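Local coordinates for protein glycoside Hydrolase (PDB 5TA0) that probably hydrolyses agarose in an agarose-degrading pathway of a human gut bacterium, and is seen here as a variant in complex with an agarose-derived oligosaccharide, at residues D71-K76 with Y405-L410; R75-Y80 with L416-K421; E224-I229 with K265-I270. One frame throughout, in Å; residues are numbered along the deposited sequence.

Interaction 1 of 3, residues D71-K76 with Y405-L410; sequences DDLIRK and YVYSEL
The phenol of Tyr407 reaches the side of helix 69-76 and gives its proton to Asp72: Tyr407 OH lies 2.7 Å from Asp72 OD1, which accepts through its anti lone pair, the one turned away from the other carboxylate oxygen. OD1 sits at the edge of the ring, in its plane, and the planes of carboxylate and ring are only 30° apart. Leu73 supplies the apolar part. Its CB comes within 3.5 Å of Tyr407 OH, and its CD2 lies 4.2 Å from Tyr407 CE1, also near the ring plane. A tyrosine suits this place because one long side chain offers both a hydrocarbon flank to Leu73 and a donor to Asp72. Asp72 itself is turned with CG beside its carbonyl carbon (chi1 -162°), which brings OD1 to the phenol.

Further out, Lys76 fixes the other oxygen of the same carboxylate, NZ standing 2.9 Å from Asp72 OD2 on the syn side, somewhat out of plane. One residue back along the helix, the pair Asp71 and Arg75 repeats the i to i+4 spacing, Arg75 gripping Asp71 side-on, NE to OD1 and NH1 to OD2, so acid-base pairs brace the helix side by side. The backbone here widens into a pi-type turn, closed by Lys76 N to Asp71 O at 2.8 Å. On the other side, Tyr407 ends strand 405-407, which pairs with strand 392-394, and its side chain touches Leu392. The chain then turns at Ser408, whose OG accepts from Leu410 N at 3.0 Å in a capping bond ahead of helix 411-416.

With a phenol on one oxygen and an ammonium on the other, the Asp72 carboxylate is held against rotation, and both donors would be expected to favour its ionised form.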
loop_
_atom_site.group_PDB
_atom_site.type_symbol
_atom_site.label_atom_id
_atom_site.label_comp_id
_atom_site.label_asym_id
_atom_site.label_seq_id
_atom_site.Cartn_x
_atom_site.Cartn_y
_atom_site.Cartn_z
ATOM N N ASP A 71 21.723 0.660 13.901
ATOM C CA ASP A 71 21.946 2.085 14.079
ATOM C C ASP A 71 21.973 2.836 12.753
ATOM O O ASP A 71 21.513 3.979 12.659
ATOM C CB ASP A 71 23.244 2.346 14.846
ATOM C CG ASP A 71 23.436 3.816 15.162
ATOM O OD1 ASP A 71 22.619 4.368 15.910
ATOM O OD2 ASP A 71 24.347 4.433 14.585
ATOM N N ASP A 72 22.522 2.197 11.735
ATOM C CA ASP A 72 22.605 2.833 10.430
ATOM C C ASP A 72 21.236 2.866 9.728
ATOM O O ASP A 72 20.735 3.925 9.333
ATOM C CB ASP A 72 23.662 2.156 9.561
ATOM C CG ASP A 72 24.095 3.034 8.392
ATOM O OD1 ASP A 72 23.636 2.806 7.251
ATOM O OD2 ASP A 72 24.893 3.979 8.605
ATOM N N LEU A 73 20.589 1.720 9.626
ATOM C CA LEU A 73 19.363 1.655 8.844
ATOM C C LEU A 73 18.155 2.179 9.605
ATOM O O LEU A 73 17.408 3.021 9.085
ATOM C CB LEU A 73 19.126 0.230 8.377
ATOM C CG LEU A 73 17.930 -0.022 7.459
ATOM C CD1 LEU A 73 17.770 0.989 6.332
ATOM C CD2 LEU A 73 18.013 -1.453 6.912
ATOM N N ILE A 74 17.929 1.680 10.812
ATOM C CA ILE A 74 16.749 2.099 11.571
ATOM C C ILE A 74 16.941 3.515 12.148
ATOM O O ILE A 74 16.126 4.408 11.890
ATOM C CB ILE A 74 16.376 1.084 12.676
ATOM C CG1 ILE A 74 15.923 -0.245 12.064
ATOM C CG2 ILE A 74 15.279 1.652 13.568
ATOM C CD1 ILE A 74 15.779 -1.365 13.080
ATOM N N ARG A 75 17.999 3.719 12.926
ATOM C CA ARG A 75 18.141 4.999 13.627
ATOM C C ARG A 75 18.533 6.140 12.685
ATOM O O ARG A 75 17.837 7.147 12.616
ATOM C CB ARG A 75 19.102 4.874 14.814
ATOM C CG ARG A 75 19.132 6.109 15.712
ATOM C CD ARG A 75 20.046 7.250 15.287
ATOM N NE ARG A 75 21.404 6.854 14.906
ATOM C CZ ARG A 75 22.246 7.604 14.180
ATOM N NH1 ARG A 75 23.456 7.142 13.873
ATOM N NH2 ARG A 75 21.892 8.812 13.740
ATOM N N LYS A 76 19.637 5.980 11.959
ATOM C CA LYS A 76 20.136 7.088 11.126
ATOM C C LYS A 76 19.146 7.490 10.020
ATOM O O LYS A 76 18.935 8.674 9.783
ATOM C CB LYS A 76 21.499 6.755 10.509
ATOM C CG LYS A 76 22.015 7.871 9.620
ATOM C CD LYS A 76 23.445 7.653 9.164
ATOM C CE LYS A 76 23.510 6.827 7.900
ATOM N NZ LYS A 76 24.924 6.666 7.456
ATOM N N TYR A 405 27.770 -8.714 3.560
ATOM C CA TYR A 405 26.614 -7.987 3.063
ATOM C C TYR A 405 26.807 -6.473 3.092
ATOM O O TYR A 405 27.330 -5.909 4.059
ATOM C CB TYR A 405 25.382 -8.350 3.898
ATOM C CG TYR A 405 24.759 -9.670 3.557
ATOM C CD1 TYR A 405 25.098 -10.835 4.220
ATOM C CD2 TYR A 405 23.793 -9.747 2.566
ATOM C CE1 TYR A 405 24.486 -12.041 3.916
ATOM C CE2 TYR A 405 23.174 -10.938 2.255
ATOM C CZ TYR A 405 23.504 -12.084 2.939
ATOM O OH TYR A 405 22.888 -13.254 2.644
ATOM N N VAL A 406 26.333 -5.834 2.038
ATOM C CA VAL A 406 26.299 -4.391 1.880
ATOM C C VAL A 406 24.876 -4.013 1.415
ATOM O O VAL A 406 24.108 -4.871 1.005
ATOM C CB VAL A 406 27.320 -3.916 0.835
ATOM C CG1 VAL A 406 28.731 -4.261 1.298
ATOM C CG2 VAL A 406 27.059 -4.497 -0.561
ATOM N N TYR A 407 24.536 -2.733 1.437
ATOM C CA TYR A 407 23.199 -2.332 0.968
ATOM C C TYR A 407 23.019 -2.660 -0.498
ATOM O O TYR A 407 23.931 -2.471 -1.317
ATOM C CB TYR A 407 22.953 -0.847 1.163
ATOM C CG TYR A 407 22.733 -0.423 2.598
ATOM C CD1 TYR A 407 21.741 -1.015 3.381
ATOM C CD2 TYR A 407 23.473 0.607 3.155
ATOM C CE1 TYR A 407 21.522 -0.612 4.686
ATOM C CE2 TYR A 407 23.268 1.013 4.470
ATOM C CZ TYR A 407 22.284 0.404 5.234
ATOM O OH TYR A 407 22.049 0.789 6.546
ATOM N N SER A 408 21.837 -3.171 -0.838
ATOM C CA SER A 408 21.368 -3.212 -2.208
ATOM C C SER A 408 21.010 -1.798 -2.650
ATOM O O SER A 408 21.131 -0.844 -1.863
ATOM C CB SER A 408 20.158 -4.114 -2.334
ATOM O OG SER A 408 19.001 -3.453 -1.788
ATOM N N GLU A 409 20.495 -1.630 -3.865
ATOM C CA GLU A 409 20.076 -0.309 -4.291
ATOM C C GLU A 409 18.762 0.121 -3.640
ATOM O O GLU A 409 18.417 1.291 -3.720
ATOM C CB GLU A 409 19.974 -0.204 -5.811
ATOM C CG GLU A 409 21.300 -0.503 -6.524
ATOM C CD GLU A 409 22.412 0.385 -6.030
ATOM O OE1 GLU A 409 22.243 1.616 -6.062
ATOM O OE2 GLU A 409 23.431 -0.127 -5.501
ATOM N N LEU A 410 18.074 -0.795 -2.956
ATOM C CA LEU A 410 16.825 -0.395 -2.290
ATOM C C LEU A 410 17.059 0.605 -1.158
ATOM O O LEU A 410 16.130 1.340 -0.785
ATOM C CB LEU A 410 16.064 -1.631 -1.796
ATOM C CG LEU A 410 15.699 -2.672 -2.867
ATOM C CD1 LEU A 410 14.893 -3.822 -2.291
ATOM C CD2 LEU A 410 14.959 -2.070 -4.053
#

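Interaction 2 of 3, residues R75-Y80 with L416-K421; sequences RKYDVY and LWKDVK
Lys418 lies across Tyr77 and up against the carbonyl oxygen of Lys76, having been carried there from Leu416, the last residue of helix 411-416, through Trp417, where the chain leaves helical geometry. Its aliphatic chain crosses the tyrosine at about a right angle, CD 3.9 Å from Tyr77 CD1, while CE comes 3.5 Å from Lys76 O. The chain bends only at its last torsion (chi4 -67°), turning NZ toward two waters, each accepting from the ammonium and donating to Lys76 O; lysine suits the place because its long chain packs on Tyr77 while its ammonium still reaches these waters. That carbonyl belongs to the end of helix 69-76, which finishes in a Schellman motif with Asp78 as the C-prime residue of positive phi; facing it, Trp417 to Val420 form a type II beta turn. Asp419 holds the third place of this turn, also with positive phi. Its N donates to a water (2.8 Å) that binds Tyr77 O, its OD1 makes a long salt bridge of 3.5 Å with Lys418 NZ, and its OD2 is paired with Arg476. Beyond Val420, Lys421 curls back so that NZ donates to Asp419 O at 3.0 Å and to a water that hydrogen-bonds Asp78 OD2, an oxygen also salt-bridged to Arg45.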
loop_
_atom_site.group_PDB
_atom_site.type_symbol
_atom_site.label_atom_id
_atom_site.label_comp_id
_atom_site.label_asym_id
_atom_site.label_seq_id
_atom_site.Cartn_x
_atom_site.Cartn_y
_atom_site.Cartn_z
ATOM N N ARG A 75 17.999 3.719 12.926
ATOM C CA ARG A 75 18.141 4.999 13.627
ATOM C C ARG A 75 18.533 6.140 12.685
ATOM O O ARG A 75 17.837 7.147 12.616
ATOM C CB ARG A 75 19.102 4.874 14.814
ATOM C CG ARG A 75 19.132 6.109 15.712
ATOM C CD ARG A 75 20.046 7.250 15.287
ATOM N NE ARG A 75 21.404 6.854 14.906
ATOM C CZ ARG A 75 22.246 7.604 14.180
ATOM N NH1 ARG A 75 23.456 7.142 13.873
ATOM N NH2 ARG A 75 21.892 8.812 13.740
ATOM N N LYS A 76 19.637 5.980 11.959
ATOM C CA LYS A 76 20.136 7.088 11.126
ATOM C C LYS A 76 19.146 7.490 10.020
ATOM O O LYS A 76 18.935 8.674 9.783
ATOM C CB LYS A 76 21.499 6.755 10.509
ATOM C CG LYS A 76 22.015 7.871 9.620
ATOM C CD LYS A 76 23.445 7.653 9.164
ATOM C CE LYS A 76 23.510 6.827 7.900
ATOM N NZ LYS A 76 24.924 6.666 7.456
ATOM N N TYR A 77 18.514 6.515 9.367
ATOM C CA TYR A 77 17.548 6.851 8.314
ATOM C C TYR A 77 16.113 7.019 8.835
ATOM O O TYR A 77 15.251 7.491 8.087
ATOM C CB TYR A 77 17.616 5.841 7.185
ATOM C CG TYR A 77 18.899 5.944 6.379
ATOM C CD1 TYR A 77 19.168 7.069 5.598
ATOM C CD2 TYR A 77 19.832 4.918 6.397
ATOM C CE1 TYR A 77 20.354 7.158 4.879
ATOM C CE2 TYR A 77 21.004 4.995 5.657
ATOM C CZ TYR A 77 21.252 6.112 4.907
ATOM O OH TYR A 77 22.434 6.200 4.175
ATOM N N ASP A 78 15.874 6.668 10.108
ATOM C CA ASP A 78 14.534 6.771 10.744
ATOM C C ASP A 78 13.506 5.946 9.967
ATOM O O ASP A 78 12.547 6.459 9.379
ATOM C CB ASP A 78 14.077 8.218 10.905
ATOM C CG ASP A 78 12.901 8.362 11.846
ATOM O OD1 ASP A 78 12.979 7.817 12.947
ATOM O OD2 ASP A 78 11.943 9.060 11.525
ATOM N N VAL A 79 13.745 4.641 10.013
ATOM C CA VAL A 79 12.985 3.659 9.256
ATOM C C VAL A 79 12.283 2.719 10.219
ATOM O O VAL A 79 12.900 2.254 11.171
ATOM C CB VAL A 79 13.886 2.860 8.297
ATOM C CG1 VAL A 79 13.080 1.826 7.515
ATOM C CG2 VAL A 79 14.621 3.798 7.350
ATOM N N TYR A 80 11.020 2.407 9.934
ATOM C CA TYR A 80 10.181 1.638 10.853
ATOM C C TYR A 80 9.940 0.202 10.356
ATOM O O TYR A 80 10.200 -0.137 9.192
ATOM C CB TYR A 80 8.859 2.414 11.096
ATOM C CG TYR A 80 9.173 3.733 11.772
ATOM C CD1 TYR A 80 9.654 4.843 11.059
ATOM C CD2 TYR A 80 9.069 3.852 13.157
ATOM C CE1 TYR A 80 10.032 6.004 11.737
ATOM C CE2 TYR A 80 9.443 5.014 13.823
ATOM C CZ TYR A 80 9.926 6.066 13.110
ATOM O OH TYR A 80 10.334 7.217 13.785
ATOM N N LEU A 416 16.361 8.761 -0.155
ATOM C CA LEU A 416 15.525 9.761 -0.803
ATOM C C LEU A 416 14.536 10.392 0.176
ATOM O O LEU A 416 14.340 11.606 0.159
ATOM C CB LEU A 416 14.778 9.141 -1.983
ATOM C CG LEU A 416 13.775 9.982 -2.757
ATOM C CD1 LEU A 416 14.464 11.125 -3.476
ATOM C CD2 LEU A 416 13.014 9.109 -3.736
ATOM N N TRP A 417 13.917 9.552 1.008
ATOM C CA TRP A 417 12.868 10.001 1.934
ATOM C C TRP A 417 13.407 10.391 3.308
ATOM O O TRP A 417 12.637 10.672 4.226
ATOM C CB TRP A 417 11.778 8.903 2.056
ATOM C CG TRP A 417 10.912 8.839 0.832
ATOM C CD1 TRP A 417 11.150 8.108 -0.325
ATOM C CD2 TRP A 417 9.686 9.550 0.592
ATOM N NE1 TRP A 417 10.166 8.337 -1.232
ATOM C CE2 TRP A 417 9.255 9.218 -0.701
ATOM C CE3 TRP A 417 8.908 10.434 1.351
ATOM C CZ2 TRP A 417 8.067 9.728 -1.246
ATOM C CZ3 TRP A 417 7.733 10.918 0.813
ATOM C CH2 TRP A 417 7.327 10.583 -0.461
ATOM N N LYS A 418 14.729 10.421 3.487
ATOM C CA LYS A 418 15.332 10.792 4.775
ATOM C C LYS A 418 14.816 12.184 5.203
ATOM O O LYS A 418 14.671 13.085 4.378
ATOM C CB LYS A 418 16.865 10.781 4.670
ATOM C CG LYS A 418 17.588 10.846 5.989
ATOM C CD LYS A 418 19.092 10.918 5.795
ATOM C CE LYS A 418 19.866 10.777 7.086
ATOM N NZ LYS A 418 19.665 11.927 8.015
ATOM N N ASP A 419 14.482 12.307 6.486
ATOM C CA ASP A 419 14.075 13.575 7.091
ATOM C C ASP A 419 12.642 13.990 6.803
ATOM O O ASP A 419 12.124 14.852 7.517
ATOM C CB ASP A 419 15.005 14.757 6.727
ATOM C CG ASP A 419 16.464 14.435 6.878
ATOM O OD1 ASP A 419 16.856 14.069 7.992
ATOM O OD2 ASP A 419 17.214 14.549 5.873
ATOM N N VAL A 420 11.990 13.468 5.761
ATOM C CA VAL A 420 10.696 13.982 5.309
ATOM C C VAL A 420 9.671 13.761 6.429
ATOM O O VAL A 420 9.480 12.630 6.893
ATOM C CB VAL A 420 10.222 13.298 4.015
ATOM C CG1 VAL A 420 8.798 13.713 3.672
ATOM C CG2 VAL A 420 11.174 13.587 2.853
ATOM N N LYS A 421 9.049 14.858 6.867
ATOM C CA LYS A 421 8.052 14.839 7.930
ATOM C C LYS A 421 7.440 16.232 7.944
ATOM O O LYS A 421 7.942 17.161 7.315
ATOM C CB LYS A 421 8.648 14.493 9.306
ATOM C CG LYS A 421 9.630 15.535 9.862
ATOM C CD LYS A 421 10.225 15.149 11.218
ATOM C CE LYS A 421 11.196 14.005 11.107
ATOM N NZ LYS A 421 12.482 14.391 10.487
HETATM O O HOH W 1 17.309 10.968 9.638
HETATM O O HOH W 2 20.701 10.956 10.553
HETATM O O HOH W 3 15.003 10.337 8.438
HETATM O O HOH W 4 13.111 11.596 10.109
#

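Interaction 3 of 3, residues E224-I229 with K265-I270; sequences EFHSTI and KQFIDI
Over one face of the His226 imidazole comes the edge of the Phe267 ring, with CE1 3.8 Å from His226 CG and displaced toward the rim of the imidazole rather than over its centre. The pair is a T-shaped stack, centroids 5.2 Å apart and planes at 78°; seen from the phenylalanine, His226 CB and CG lie at its edge. It joins helix 219-236 to helix 264-271, which lie on the two sides of strand 242-247 in the sequence of this alpha/beta barrel. The two short segments run in roughly the same direction, crossing at -37° with their axes 9.9 Å apart at closest approach.

Phenylalanine suits its position because its other neighbours are aromatic too: Trp264 and Tyr245 meet it edge-to-face. Histidine brings polar nitrogens into a buried place, and ND1 is satisfied by Leu222 O one turn earlier. Nearer the surface the filling is aliphatic. Ile270 has CG2 anti to its backbone N, which directs Ile270 CG2 at the backbone of Glu224, 3.8 Å from Glu224 N; the beta-branched side chain thus packs its methyl against the helix backbone, and the extended Glu224 side chain is touched at CG. Serine suits position 227 because its small hydroxyl can pair with Asp274 and also accept from a water, which donates to Ser227 OG at 2.9 Å and to Ile270 O at 3.2 Å.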
loop_
_atom_site.group_PDB
_atom_site.type_symbol
_atom_site.label_atom_id
_atom_site.label_comp_id
_atom_site.label_asym_id
_atom_site.label_seq_id
_atom_site.Cartn_x
_atom_site.Cartn_y
_atom_site.Cartn_z
ATOM N N GLU A 224 -15.800 -16.945 5.150
ATOM C CA GLU A 224 -16.401 -17.368 6.423
ATOM C C GLU A 224 -15.296 -17.625 7.445
ATOM O O GLU A 224 -15.399 -17.190 8.593
ATOM C CB GLU A 224 -17.276 -18.651 6.296
ATOM C CG GLU A 224 -18.690 -18.464 5.719
ATOM C CD GLU A 224 -19.550 -19.740 5.626
ATOM O OE1 GLU A 224 -19.319 -20.704 6.388
ATOM O OE2 GLU A 224 -20.412 -19.743 4.738
ATOM N N PHE A 225 -14.242 -18.332 7.017
ATOM C CA PHE A 225 -13.076 -18.624 7.867
ATOM C C PHE A 225 -12.527 -17.364 8.535
ATOM O O PHE A 225 -12.157 -17.399 9.698
ATOM C CB PHE A 225 -12.046 -19.333 6.984
ATOM C CG PHE A 225 -10.683 -19.574 7.582
ATOM C CD1 PHE A 225 -10.433 -20.732 8.299
ATOM C CD2 PHE A 225 -9.619 -18.739 7.300
ATOM C CE1 PHE A 225 -9.170 -21.003 8.784
ATOM C CE2 PHE A 225 -8.358 -19.025 7.769
ATOM C CZ PHE A 225 -8.130 -20.157 8.507
ATOM N N HIS A 226 -12.507 -16.245 7.828
ATOM C CA HIS A 226 -12.020 -15.012 8.415
ATOM C C HIS A 226 -12.834 -14.568 9.642
ATOM O O HIS A 226 -12.259 -14.130 10.629
ATOM C CB HIS A 226 -11.976 -13.872 7.391
ATOM C CG HIS A 226 -10.763 -13.906 6.511
ATOM N ND1 HIS A 226 -10.548 -14.850 5.537
ATOM C CD2 HIS A 226 -9.675 -13.103 6.486
ATOM C CE1 HIS A 226 -9.377 -14.635 4.961
ATOM N NE2 HIS A 226 -8.835 -13.565 5.501
ATOM N N SER A 227 -14.154 -14.662 9.585
ATOM C CA SER A 227 -14.975 -14.309 10.760
ATOM C C SER A 227 -14.654 -15.217 11.938
ATOM O O SER A 227 -14.527 -14.762 13.065
ATOM C CB SER A 227 -16.447 -14.413 10.425
ATOM O OG SER A 227 -16.824 -13.432 9.460
ATOM N N THR A 228 -14.488 -16.509 11.655
ATOM C CA THR A 228 -14.181 -17.460 12.719
ATOM C C THR A 228 -12.804 -17.196 13.326
ATOM O O THR A 228 -12.637 -17.225 14.550
ATOM C CB THR A 228 -14.333 -18.876 12.184
ATOM O OG1 THR A 228 -15.722 -19.056 11.817
ATOM C CG2 THR A 228 -13.934 -19.936 13.234
ATOM N N ILE A 229 -11.805 -16.904 12.494
ATOM C CA ILE A 229 -10.482 -16.574 13.017
ATOM C C ILE A 229 -10.531 -15.315 13.888
ATOM O O ILE A 229 -9.969 -15.292 14.985
ATOM C CB ILE A 229 -9.408 -16.432 11.914
ATOM C CG1 ILE A 229 -9.259 -17.733 11.110
ATOM C CG2 ILE A 229 -8.071 -16.025 12.513
ATOM C CD1 ILE A 229 -8.930 -18.988 11.887
ATOM N N LYS A 265 -16.537 -8.449 -3.308
ATOM C CA LYS A 265 -17.940 -8.200 -2.973
ATOM C C LYS A 265 -18.420 -9.176 -1.885
ATOM O O LYS A 265 -19.043 -8.774 -0.899
ATOM C CB LYS A 265 -18.828 -8.270 -4.222
ATOM C CG LYS A 265 -20.303 -7.905 -3.994
ATOM C CD LYS A 265 -21.137 -9.185 -3.864
ATOM C CE LYS A 265 -22.648 -9.065 -4.102
ATOM N NZ LYS A 265 -23.427 -8.368 -3.069
ATOM N N GLN A 266 -18.162 -10.466 -2.091
ATOM C CA GLN A 266 -18.553 -11.492 -1.140
ATOM C C GLN A 266 -17.828 -11.388 0.180
ATOM O O GLN A 266 -18.427 -11.646 1.226
ATOM C CB GLN A 266 -18.348 -12.903 -1.727
ATOM C CG GLN A 266 -19.102 -13.197 -3.018
ATOM C CD GLN A 266 -20.593 -12.968 -2.914
ATOM O OE1 GLN A 266 -21.218 -13.256 -1.892
ATOM N NE2 GLN A 266 -21.162 -12.399 -3.960
ATOM N N PHE A 267 -16.534 -11.037 0.157
ATOM C CA PHE A 267 -15.809 -10.892 1.403
ATOM C C PHE A 267 -16.399 -9.759 2.266
ATOM O O PHE A 267 -16.629 -9.928 3.459
ATOM C CB PHE A 267 -14.333 -10.634 1.151
ATOM C CG PHE A 267 -13.524 -10.454 2.406
ATOM C CD1 PHE A 267 -13.349 -11.478 3.313
ATOM C CD2 PHE A 267 -12.911 -9.241 2.678
ATOM C CE1 PHE A 267 -12.571 -11.322 4.451
ATOM C CE2 PHE A 267 -12.157 -9.071 3.828
ATOM C CZ PHE A 267 -11.981 -10.095 4.710
ATOM N N ILE A 268 -16.722 -8.630 1.627
ATOM C CA ILE A 268 -17.359 -7.540 2.345
ATOM C C ILE A 268 -18.716 -8.002 2.879
ATOM O O ILE A 268 -19.032 -7.719 4.043
ATOM C CB ILE A 268 -17.449 -6.281 1.448
ATOM C CG1 ILE A 268 -16.025 -5.720 1.225
ATOM C CG2 ILE A 268 -18.399 -5.240 2.009
ATOM C CD1 ILE A 268 -15.916 -4.672 0.132
ATOM N N ASP A 269 -19.500 -8.704 2.046
ATOM C CA ASP A 269 -20.830 -9.147 2.478
ATOM C C ASP A 269 -20.795 -10.158 3.618
ATOM O O ASP A 269 -21.657 -10.141 4.480
ATOM C CB ASP A 269 -21.584 -9.779 1.315
ATOM C CG ASP A 269 -22.031 -8.787 0.263
ATOM O OD1 ASP A 269 -21.922 -7.552 0.453
ATOM O OD2 ASP A 269 -22.485 -9.242 -0.804
ATOM N N ILE A 270 -19.800 -11.031 3.613
ATOM C CA ILE A 270 -19.725 -12.139 4.581
ATOM C C ILE A 270 -18.998 -11.766 5.860
ATOM O O ILE A 270 -19.501 -12.021 6.963
ATOM C CB ILE A 270 -19.050 -13.357 3.935
ATOM C CG1 ILE A 270 -19.960 -13.940 2.854
ATOM C CG2 ILE A 270 -18.716 -14.444 4.954
ATOM C CD1 ILE A 270 -19.194 -14.851 1.902
HETATM O O HOH W 5 -19.127 -14.801 8.435
#

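How the interactions relate
From the N terminus, helix 69-76 comes first and serves two contacts. Interaction 1 closes a loop of 328 residues when the chain returns at strand 405-407, and interaction 2, setting out from the same helix, closes a slightly longer one at the turn after helix 411-416. They share Arg75 and Lys76, lie 11 Å apart between centres, and join through Ile74 O and Val79 N, a probable hydrogen bond. Together they tie an early barrel helix to the segment leading into the beta-sandwich sheet. Interaction 3 is nested inside both loops, closing 35 residues between helices 219-236 and 264-271; it lies on the opposite side of the chain's centre from the other two, its nearest atoms about 24 Å from interaction 2.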